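Local coordinates for dehalogenase (Rhodospirillaceae, PDB 6A41), which probably acts as a halohydrin dehalogenase, expelling halide from vicinal haloalcohols to form epoxides, on a Rossmann fold related to short-chain dehydrogenases and reductases, at residues Phe101-Phe113 and Pro148-Val160. Residues are numbered along the deposited sequence; the frame is centred on the assembly and turned at random.
Sequences FRDALEVMAVAPF and PYVSARAAGNGLV
Leu105, whose CD2 rests 3.6 Å from Ala152 CA, offers its carbonyl O to two donors, Ala109 N and Val110 N. This double grip belongs to a pi-type turn in the helix, just where Ala109 and Met108 face the neighbouring helix. The two axes run nearly parallel, 9° apart and 7.8 Å at closest, and small residues permit this: Ala109 CB meets Ala155 CB at 3.7 Å, and Ala109 and Gly156 pair in register. Met108, modelled as selenomethionine, has the largest share of the contact. With its chain extended at chi2 (-176°), SE lies over the centre of one guanidinium face of Arg153; the bend at the last torsion then swings CE onto Ala152 CB, a tight 3.5 Å away. The same SE makes an oblique Met-aromatic contact with Tyr149. In the guanidinium plane, Arg153 NE gives Tyr149 OH an almost straight hydrogen bond of 2.9 Å (172°). The Tyr-x-x-x-Arg spacing, with Ser136 touching both, is consistent with the Ser-Tyr-Arg triad of halohydrin dehalogenases; Asp84 O receives Arg153 NH2. With a leucine in place of Arg153, Tyr149 OH would probably lose the donor that fixes it, and Met108 the flat surface beneath its selenium. On the far side, Phe101 turns its edge to Ser151 OG, 3.3 Å from CZ; that hydroxyl bonds to Ala155 O of the second subunit, whose Phe113 ring meets Phe101 edge-to-face.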
loop_
_atom_site.group_PDB
_atom_site.type_symbol
_atom_site.label_atom_id
_atom_site.label_comp_id
_atom_site.label_asym_id
_atom_site.label_seq_id
_atom_site.Cartn_x
_atom_site.Cartn_y
_atom_site.Cartn_z
ATOM N N PHE A 101 -18.116 -13.621 -13.355
ATOM C CA PHE A 101 -16.720 -13.297 -12.960
ATOM C C PHE A 101 -15.812 -13.195 -14.224
ATOM O O PHE A 101 -15.059 -12.233 -14.431
ATOM C CB PHE A 101 -16.183 -14.299 -11.892
ATOM C CG PHE A 101 -14.841 -13.926 -11.288
ATOM C CD1 PHE A 101 -14.364 -12.654 -11.256
ATOM C CD2 PHE A 101 -14.158 -14.848 -10.552
ATOM C CE1 PHE A 101 -13.167 -12.372 -10.612
ATOM C CE2 PHE A 101 -12.958 -14.599 -9.993
ATOM C CZ PHE A 101 -12.484 -13.371 -9.977
ATOM N N ARG A 102 -15.924 -14.165 -15.128
ATOM C CA ARG A 102 -15.217 -14.112 -16.344
ATOM C C ARG A 102 -15.555 -12.890 -17.228
ATOM O O ARG A 102 -14.641 -12.294 -17.807
ATOM C CB ARG A 102 -15.506 -15.416 -17.213
ATOM C CG ARG A 102 -14.928 -16.699 -16.592
ATOM C CD ARG A 102 -15.062 -17.915 -17.519
ATOM N NE ARG A 102 -14.596 -19.100 -16.862
ATOM C CZ ARG A 102 -15.380 -20.114 -16.578
ATOM N NH1 ARG A 102 -16.633 -20.078 -16.968
ATOM N NH2 ARG A 102 -14.886 -21.173 -15.980
ATOM N N ASP A 103 -16.862 -12.601 -17.372
ATOM C CA ASP A 103 -17.325 -11.402 -18.071
ATOM C C ASP A 103 -16.776 -10.088 -17.445
ATOM O O ASP A 103 -16.363 -9.197 -18.196
ATOM C CB ASP A 103 -18.853 -11.343 -18.166
ATOM C CG ASP A 103 -19.415 -12.471 -19.048
ATOM O OD1 ASP A 103 -18.634 -13.249 -19.699
ATOM O OD2 ASP A 103 -20.625 -12.671 -19.068
ATOM N N ALA A 104 -16.761 -9.972 -16.100
ATOM C CA ALA A 104 -16.173 -8.811 -15.435
ATOM C C ALA A 104 -14.741 -8.666 -15.744
ATOM O O ALA A 104 -14.263 -7.548 -16.028
ATOM C CB ALA A 104 -16.386 -8.923 -13.952
ATOM N N LEU A 105 -14.022 -9.785 -15.737
ATOM C CA LEU A 105 -12.602 -9.728 -16.075
ATOM C C LEU A 105 -12.428 -9.369 -17.501
ATOM O O LEU A 105 -11.417 -8.671 -17.866
ATOM C CB LEU A 105 -11.974 -11.090 -15.824
ATOM C CG LEU A 105 -11.843 -11.450 -14.351
ATOM C CD1 LEU A 105 -11.626 -12.915 -14.111
ATOM C CD2 LEU A 105 -10.726 -10.675 -13.665
ATOM N N GLU A 106 -13.293 -9.880 -18.362
ATOM C CA GLU A 106 -13.164 -9.529 -19.799
ATOM C C GLU A 106 -13.262 -8.018 -20.042
ATOM O O GLU A 106 -12.474 -7.430 -20.814
ATOM C CB GLU A 106 -14.188 -10.236 -20.647
ATOM C CG GLU A 106 -14.083 -9.977 -22.137
ATOM C CD GLU A 106 -12.892 -10.752 -22.754
ATOM O OE1 GLU A 106 -12.389 -11.731 -22.130
ATOM O OE2 GLU A 106 -12.417 -10.317 -23.814
ATOM N N VAL A 107 -14.293 -7.418 -19.427
ATOM C CA VAL A 107 -14.584 -6.014 -19.637
ATOM C C VAL A 107 -13.553 -5.078 -18.968
ATOM O O VAL A 107 -13.211 -4.048 -19.528
ATOM C CB VAL A 107 -16.033 -5.731 -19.234
ATOM C CG1 VAL A 107 -16.289 -4.232 -19.241
ATOM C CG2 VAL A 107 -17.042 -6.491 -20.108
HETATM N N MSE A 108 -13.017 -5.445 -17.791
HETATM C CA MSE A 108 -12.320 -4.546 -16.956
HETATM C C MSE A 108 -10.810 -4.805 -16.989
HETATM O O MSE A 108 -10.065 -3.958 -16.502
HETATM C CB MSE A 108 -12.867 -4.430 -15.473
HETATM C CG MSE A 108 -14.278 -3.826 -15.611
HETATM SE SE MSE A 108 -15.125 -3.471 -13.903
HETATM C CE MSE A 108 -15.286 -5.345 -13.246
ATOM N N ALA A 109 -10.358 -5.941 -17.505
ATOM C CA ALA A 109 -8.963 -6.187 -17.559
ATOM C C ALA A 109 -8.522 -6.577 -18.974
ATOM O O ALA A 109 -7.589 -5.966 -19.522
ATOM C CB ALA A 109 -8.521 -7.202 -16.503
ATOM N N VAL A 110 -9.188 -7.541 -19.586
ATOM C CA VAL A 110 -8.708 -8.028 -20.913
ATOM C C VAL A 110 -8.958 -6.969 -21.993
ATOM O O VAL A 110 -8.010 -6.671 -22.747
ATOM C CB VAL A 110 -9.370 -9.353 -21.312
ATOM C CG1 VAL A 110 -8.969 -9.769 -22.743
ATOM C CG2 VAL A 110 -9.066 -10.386 -20.305
ATOM N N ALA A 111 -10.165 -6.371 -22.041
ATOM C CA ALA A 111 -10.476 -5.352 -23.046
ATOM C C ALA A 111 -9.550 -4.090 -23.047
ATOM O O ALA A 111 -8.997 -3.768 -24.119
ATOM C CB ALA A 111 -11.998 -4.962 -23.064
ATOM N N PRO A 112 -9.257 -3.506 -21.859
ATOM C CA PRO A 112 -8.351 -2.373 -21.814
ATOM C C PRO A 112 -6.929 -2.800 -22.128
ATOM O O PRO A 112 -6.205 -1.987 -22.731
ATOM C CB PRO A 112 -8.555 -1.742 -20.440
ATOM C CG PRO A 112 -9.209 -2.833 -19.687
ATOM C CD PRO A 112 -9.983 -3.657 -20.599
ATOM N N PHE A 113 -6.572 -4.049 -21.813
ATOM C CA PHE A 113 -5.238 -4.507 -22.209
ATOM C C PHE A 113 -5.152 -4.560 -23.750
ATOM O O PHE A 113 -4.180 -4.104 -24.332
ATOM C CB PHE A 113 -4.937 -5.895 -21.646
ATOM C CG PHE A 113 -3.587 -6.412 -21.992
ATOM C CD1 PHE A 113 -2.481 -5.869 -21.454
ATOM C CD2 PHE A 113 -3.437 -7.406 -22.913
ATOM C CE1 PHE A 113 -1.197 -6.331 -21.787
ATOM C CE2 PHE A 113 -2.176 -7.855 -23.304
ATOM C CZ PHE A 113 -1.068 -7.394 -22.652
ATOM N N PRO A 148 -16.170 -10.776 -6.795
ATOM C CA PRO A 148 -15.845 -10.842 -8.271
ATOM C C PRO A 148 -15.611 -9.477 -8.942
ATOM O O PRO A 148 -14.594 -9.341 -9.672
ATOM C CB PRO A 148 -17.020 -11.597 -8.867
ATOM C CG PRO A 148 -17.473 -12.459 -7.690
ATOM C CD PRO A 148 -17.485 -11.389 -6.575
ATOM N N TYR A 149 -16.472 -8.532 -8.649
ATOM C CA TYR A 149 -16.297 -7.188 -9.140
ATOM C C TYR A 149 -14.934 -6.595 -8.665
ATOM O O TYR A 149 -14.164 -6.002 -9.450
ATOM C CB TYR A 149 -17.426 -6.296 -8.660
ATOM C CG TYR A 149 -17.188 -4.862 -9.079
ATOM C CD1 TYR A 149 -17.405 -4.421 -10.377
ATOM C CD2 TYR A 149 -16.654 -3.936 -8.201
ATOM C CE1 TYR A 149 -17.138 -3.086 -10.733
ATOM C CE2 TYR A 149 -16.386 -2.642 -8.623
ATOM C CZ TYR A 149 -16.663 -2.247 -9.871
ATOM O OH TYR A 149 -16.354 -0.937 -10.242
ATOM N N VAL A 150 -14.642 -6.732 -7.395
ATOM C CA VAL A 150 -13.466 -6.085 -6.807
ATOM C C VAL A 150 -12.204 -6.709 -7.415
ATOM O O VAL A 150 -11.210 -6.054 -7.729
ATOM C CB VAL A 150 -13.498 -6.165 -5.248
ATOM C CG1 VAL A 150 -12.232 -5.552 -4.671
ATOM C CG2 VAL A 150 -14.697 -5.398 -4.710
ATOM N N SER A 151 -12.252 -8.028 -7.533
ATOM C CA SER A 151 -11.154 -8.781 -8.074
ATOM C C SER A 151 -10.877 -8.361 -9.520
ATOM O O SER A 151 -9.714 -8.166 -9.909
ATOM C CB SER A 151 -11.451 -10.328 -7.992
ATOM O OG SER A 151 -10.420 -11.059 -8.758
ATOM N N ALA A 152 -11.911 -8.182 -10.321
ATOM C CA ALA A 152 -11.690 -7.768 -11.700
ATOM C C ALA A 152 -11.137 -6.348 -11.760
ATOM O O ALA A 152 -10.313 -6.080 -12.586
ATOM C CB ALA A 152 -12.995 -7.843 -12.480
ATOM N N ARG A 153 -11.572 -5.437 -10.885
ATOM C CA ARG A 153 -10.964 -4.079 -10.801
ATOM C C ARG A 153 -9.524 -4.206 -10.356
ATOM O O ARG A 153 -8.675 -3.483 -10.795
ATOM C CB ARG A 153 -11.703 -3.250 -9.787
ATOM C CG ARG A 153 -13.030 -2.761 -10.321
ATOM C CD ARG A 153 -12.874 -1.848 -11.506
ATOM N NE ARG A 153 -14.056 -1.128 -11.946
ATOM C CZ ARG A 153 -14.096 -0.441 -13.098
ATOM N NH1 ARG A 153 -13.092 -0.451 -13.978
ATOM N NH2 ARG A 153 -15.177 0.188 -13.405
ATOM N N ALA A 154 -9.270 -5.105 -9.406
ATOM C CA ALA A 154 -7.856 -5.341 -9.009
ATOM C C ALA A 154 -6.995 -5.786 -10.224
ATOM O O ALA A 154 -5.846 -5.454 -10.266
ATOM C CB ALA A 154 -7.759 -6.396 -7.926
ATOM N N ALA A 155 -7.556 -6.632 -11.098
ATOM C CA ALA A 155 -6.813 -7.109 -12.295
ATOM C C ALA A 155 -6.473 -5.935 -13.173
ATOM O O ALA A 155 -5.344 -5.832 -13.665
ATOM C CB ALA A 155 -7.611 -8.144 -13.074
ATOM N N GLY A 156 -7.420 -5.040 -13.297
ATOM C CA GLY A 156 -7.216 -3.813 -14.067
ATOM C C GLY A 156 -6.089 -2.997 -13.476
ATOM O O GLY A 156 -5.132 -2.572 -14.192
ATOM N N ASN A 157 -6.222 -2.677 -12.185
ATOM C CA ASN A 157 -5.213 -1.911 -11.504
ATOM C C ASN A 157 -3.838 -2.600 -11.610
ATOM O O ASN A 157 -2.814 -1.960 -11.610
ATOM C CB ASN A 157 -5.556 -1.694 -10.005
ATOM C CG ASN A 157 -6.725 -0.748 -9.812
ATOM O OD1 ASN A 157 -7.166 -0.073 -10.747
ATOM N ND2 ASN A 157 -7.278 -0.725 -8.619
ATOM N N GLY A 158 -3.854 -3.899 -11.592
ATOM C CA GLY A 158 -2.655 -4.741 -11.662
ATOM C C GLY A 158 -1.932 -4.796 -13.035
ATOM O O GLY A 158 -0.780 -5.238 -13.039
ATOM N N LEU A 159 -2.494 -4.187 -14.053
ATOM C CA LEU A 159 -1.704 -3.926 -15.293
ATOM C C LEU A 159 -0.721 -2.731 -15.211
ATOM O O LEU A 159 0.289 -2.707 -15.903
ATOM C CB LEU A 159 -2.642 -3.705 -16.409
ATOM C CG LEU A 159 -3.489 -4.927 -16.796
ATOM C CD1 LEU A 159 -4.575 -4.408 -17.676
ATOM C CD2 LEU A 159 -2.603 -5.856 -17.600
ATOM N N VAL A 160 -0.994 -1.792 -14.300
ATOM C CA VAL A 160 -0.495 -0.457 -14.384
ATOM C C VAL A 160 0.982 -0.388 -14.143
ATOM O O VAL A 160 1.678 0.110 -15.032
ATOM C CB VAL A 160 -1.306 0.439 -13.442
ATOM C CG1 VAL A 160 -0.703 1.805 -13.260
ATOM C CG2 VAL A 160 -2.746 0.636 -13.988
#